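Local coordinates for lipoprotein NlpE (Escherichia coli, PDB 2Z4I) that activates the Cpx pathway from the outer membrane, takes part in copper homeostasis and is required for efficient binding of stationary-phase cells to hydrophobic surfaces, at residues M51-L56 with S63-Y68. The protein carries 1 engineered substitution. Numbering follows the deposited sequence.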
loop_
_atom_site.group_PDB
_atom_site.type_symbol
_atom_site.label_atom_id
_atom_site.label_comp_id
_atom_site.label_asym_id
_atom_site.label_seq_id
_atom_site.Cartn_x
_atom_site.Cartn_y
_atom_site.Cartn_z
HETATM N N MSE A 51 1.646 31.789 -8.758
HETATM C CA MSE A 51 1.691 30.343 -8.676
HETATM C C MSE A 51 3.122 29.858 -8.749
HETATM O O MSE A 51 3.938 30.409 -9.484
HETATM C CB MSE A 51 0.895 29.713 -9.808
HETATM C CG MSE A 51 0.925 28.206 -9.765
HETATM SE SE MSE A 51 -0.318 27.446 -11.006
HETATM C CE MSE A 51 -1.934 27.725 -9.964
ATOM N N ASN A 52 3.425 28.818 -7.989
ATOM C CA ASN A 52 4.759 28.281 -7.985
ATOM C C ASN A 52 4.697 26.806 -8.303
ATOM O O ASN A 52 3.869 26.083 -7.748
ATOM C CB ASN A 52 5.390 28.470 -6.612
ATOM C CG ASN A 52 6.859 28.083 -6.585
ATOM O OD1 ASN A 52 7.342 27.538 -5.600
ATOM N ND2 ASN A 52 7.576 28.379 -7.658
ATOM N N GLU A 53 5.567 26.354 -9.194
ATOM C CA GLU A 53 5.601 24.945 -9.528
ATOM C C GLU A 53 7.013 24.432 -9.363
ATOM O O GLU A 53 7.933 24.977 -9.958
ATOM C CB GLU A 53 5.151 24.720 -10.966
ATOM C CG GLU A 53 3.749 25.198 -11.260
ATOM C CD GLU A 53 3.345 24.913 -12.687
ATOM O OE1 GLU A 53 2.439 25.598 -13.191
ATOM O OE2 GLU A 53 3.932 23.997 -13.304
ATOM N N ARG A 54 7.183 23.391 -8.554
ATOM C CA ARG A 54 8.491 22.799 -8.326
ATOM C C ARG A 54 8.469 21.330 -8.735
ATOM O O ARG A 54 7.561 20.596 -8.379
ATOM C CB ARG A 54 8.873 22.933 -6.866
ATOM C CG ARG A 54 10.264 22.459 -6.601
ATOM C CD ARG A 54 10.688 22.658 -5.164
ATOM N NE ARG A 54 11.806 21.768 -4.886
ATOM C CZ ARG A 54 13.015 21.888 -5.428
ATOM N NH1 ARG A 54 13.269 22.885 -6.274
ATOM N NH2 ARG A 54 13.956 20.986 -5.157
ATOM N N TYR A 55 9.478 20.898 -9.480
ATOM C CA TYR A 55 9.542 19.527 -9.973
ATOM C C TYR A 55 10.400 18.584 -9.164
ATOM O O TYR A 55 11.625 18.666 -9.200
ATOM C CB TYR A 55 10.035 19.534 -11.419
ATOM C CG TYR A 55 9.088 20.241 -12.343
ATOM C CD1 TYR A 55 8.076 19.547 -13.005
ATOM C CD2 TYR A 55 9.144 21.619 -12.489
ATOM C CE1 TYR A 55 7.138 20.212 -13.786
ATOM C CE2 TYR A 55 8.212 22.298 -13.266
ATOM C CZ TYR A 55 7.209 21.587 -13.910
ATOM O OH TYR A 55 6.275 22.273 -14.652
ATOM N N LEU A 56 9.751 17.678 -8.445
ATOM C CA LEU A 56 10.456 16.696 -7.642
ATOM C C LEU A 56 11.049 15.664 -8.589
ATOM O O LEU A 56 10.358 15.179 -9.488
ATOM C CB LEU A 56 9.487 16.018 -6.682
ATOM C CG LEU A 56 8.827 16.961 -5.681
ATOM C CD1 LEU A 56 7.711 16.253 -4.926
ATOM C CD2 LEU A 56 9.880 17.453 -4.720
ATOM N N SER A 63 14.526 23.766 -12.008
ATOM C CA SER A 63 13.797 22.823 -11.161
ATOM C C SER A 63 12.414 23.329 -10.751
ATOM O O SER A 63 11.612 22.581 -10.195
ATOM C CB SER A 63 14.620 22.492 -9.919
ATOM O OG SER A 63 15.010 23.684 -9.263
ATOM N N SER A 64 12.137 24.599 -11.021
ATOM C CA SER A 64 10.839 25.165 -10.704
ATOM C C SER A 64 10.650 26.512 -11.391
ATOM O O SER A 64 11.612 27.140 -11.816
ATOM C CB SER A 64 10.674 25.300 -9.188
ATOM O OG SER A 64 11.696 26.079 -8.622
ATOM N N PHE A 65 9.403 26.945 -11.525
ATOM C CA PHE A 65 9.123 28.224 -12.159
ATOM C C PHE A 65 7.801 28.784 -11.650
ATOM O O PHE A 65 6.850 28.046 -11.429
ATOM C CB PHE A 65 9.104 28.059 -13.684
ATOM C CG PHE A 65 7.892 27.329 -14.216
ATOM C CD1 PHE A 65 6.711 28.022 -14.508
ATOM C CD2 PHE A 65 7.933 25.949 -14.436
ATOM C CE1 PHE A 65 5.589 27.351 -15.012
ATOM C CE2 PHE A 65 6.818 25.264 -14.940
ATOM C CZ PHE A 65 5.645 25.966 -15.228
ATOM N N ALA A 66 7.738 30.091 -11.452
ATOM C CA ALA A 66 6.516 30.701 -10.950
ATOM C C ALA A 66 5.794 31.538 -11.995
ATOM O O ALA A 66 6.363 31.934 -13.013
ATOM C CB ALA A 66 6.825 31.548 -9.730
ATOM N N SER A 67 4.525 31.808 -11.735
ATOM C CA SER A 67 3.739 32.593 -12.663
ATOM C C SER A 67 2.780 33.462 -11.877
ATOM O O SER A 67 2.446 33.159 -10.727
ATOM C CB SER A 67 2.974 31.676 -13.630
ATOM O OG SER A 67 2.240 30.677 -12.944
ATOM N N TYR A 68 2.351 34.557 -12.486
ATOM C CA TYR A 68 1.448 35.440 -11.791
ATOM C C TYR A 68 0.486 36.008 -12.804
ATOM O O TYR A 68 0.594 35.717 -13.990
ATOM C CB TYR A 68 2.238 36.550 -11.083
ATOM C CG TYR A 68 2.752 37.624 -11.999
ATOM C CD1 TYR A 68 2.111 38.854 -12.080
ATOM C CD2 TYR A 68 3.847 37.393 -12.826
ATOM C CE1 TYR A 68 2.543 39.837 -12.971
ATOM C CE2 TYR A 68 4.293 38.368 -13.727
ATOM C CZ TYR A 68 3.629 39.586 -13.796
ATOM O OH TYR A 68 4.018 40.535 -14.724
#
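Met51 and Ser67 form a hydrogen-bonded pair at one end of two antiparallel strand segments, 51-56 and 64-68, whose axes come within 4.6 Å and run at 165° to each other. The backbone bonds continue through the Glu53–Phe65 pair, where Glu53 N bonds to Phe65 O at 3.1 Å. At the far end, Tyr55 N bonds at 2.8 Å to O of Ser63, the residue just before the second strand. These are neighbouring strands of a beta hairpin in the N-terminal beta-barrel domain of NlpE; the other edge of strand 48-56 hydrogen-bonds to strand 34-43, where Tyr55 also touches Ile37.

One face carries Met51, Glu53, Phe65 and Ser67. Phe65 has its CG between the backbone N and the carbonyl carbon (chi1 72°), which stands the ring beside Glu53, both side chains pointing the same way, with CB of Glu53 over one face of the ring. The carboxylate and ring planes are 51° apart, and OE2 of Glu53 lies near CZ of Phe65. Tyr55 meets the ring edge at the adjacent CE2: its own CE2 is 3.7 Å from CE2 of Phe65, and its OH lies near the plane of the Phe65 ring. With an alanine here instead of Tyr55, that edge of Phe65 would probably lose its aromatic neighbour and the ring would be freer to turn.

On the opposite face, Arg54 and Ser64 form a non-hydrogen-bonded pair with their CB atoms 3.8 Å apart. The extended arginine carries NH1 to 3.6 Å from OG of Ser63, which approaches the guanidinium at its edge. Farther along, Asn52 ND2 lies 3.9 Å from the methyl CB of Ala66.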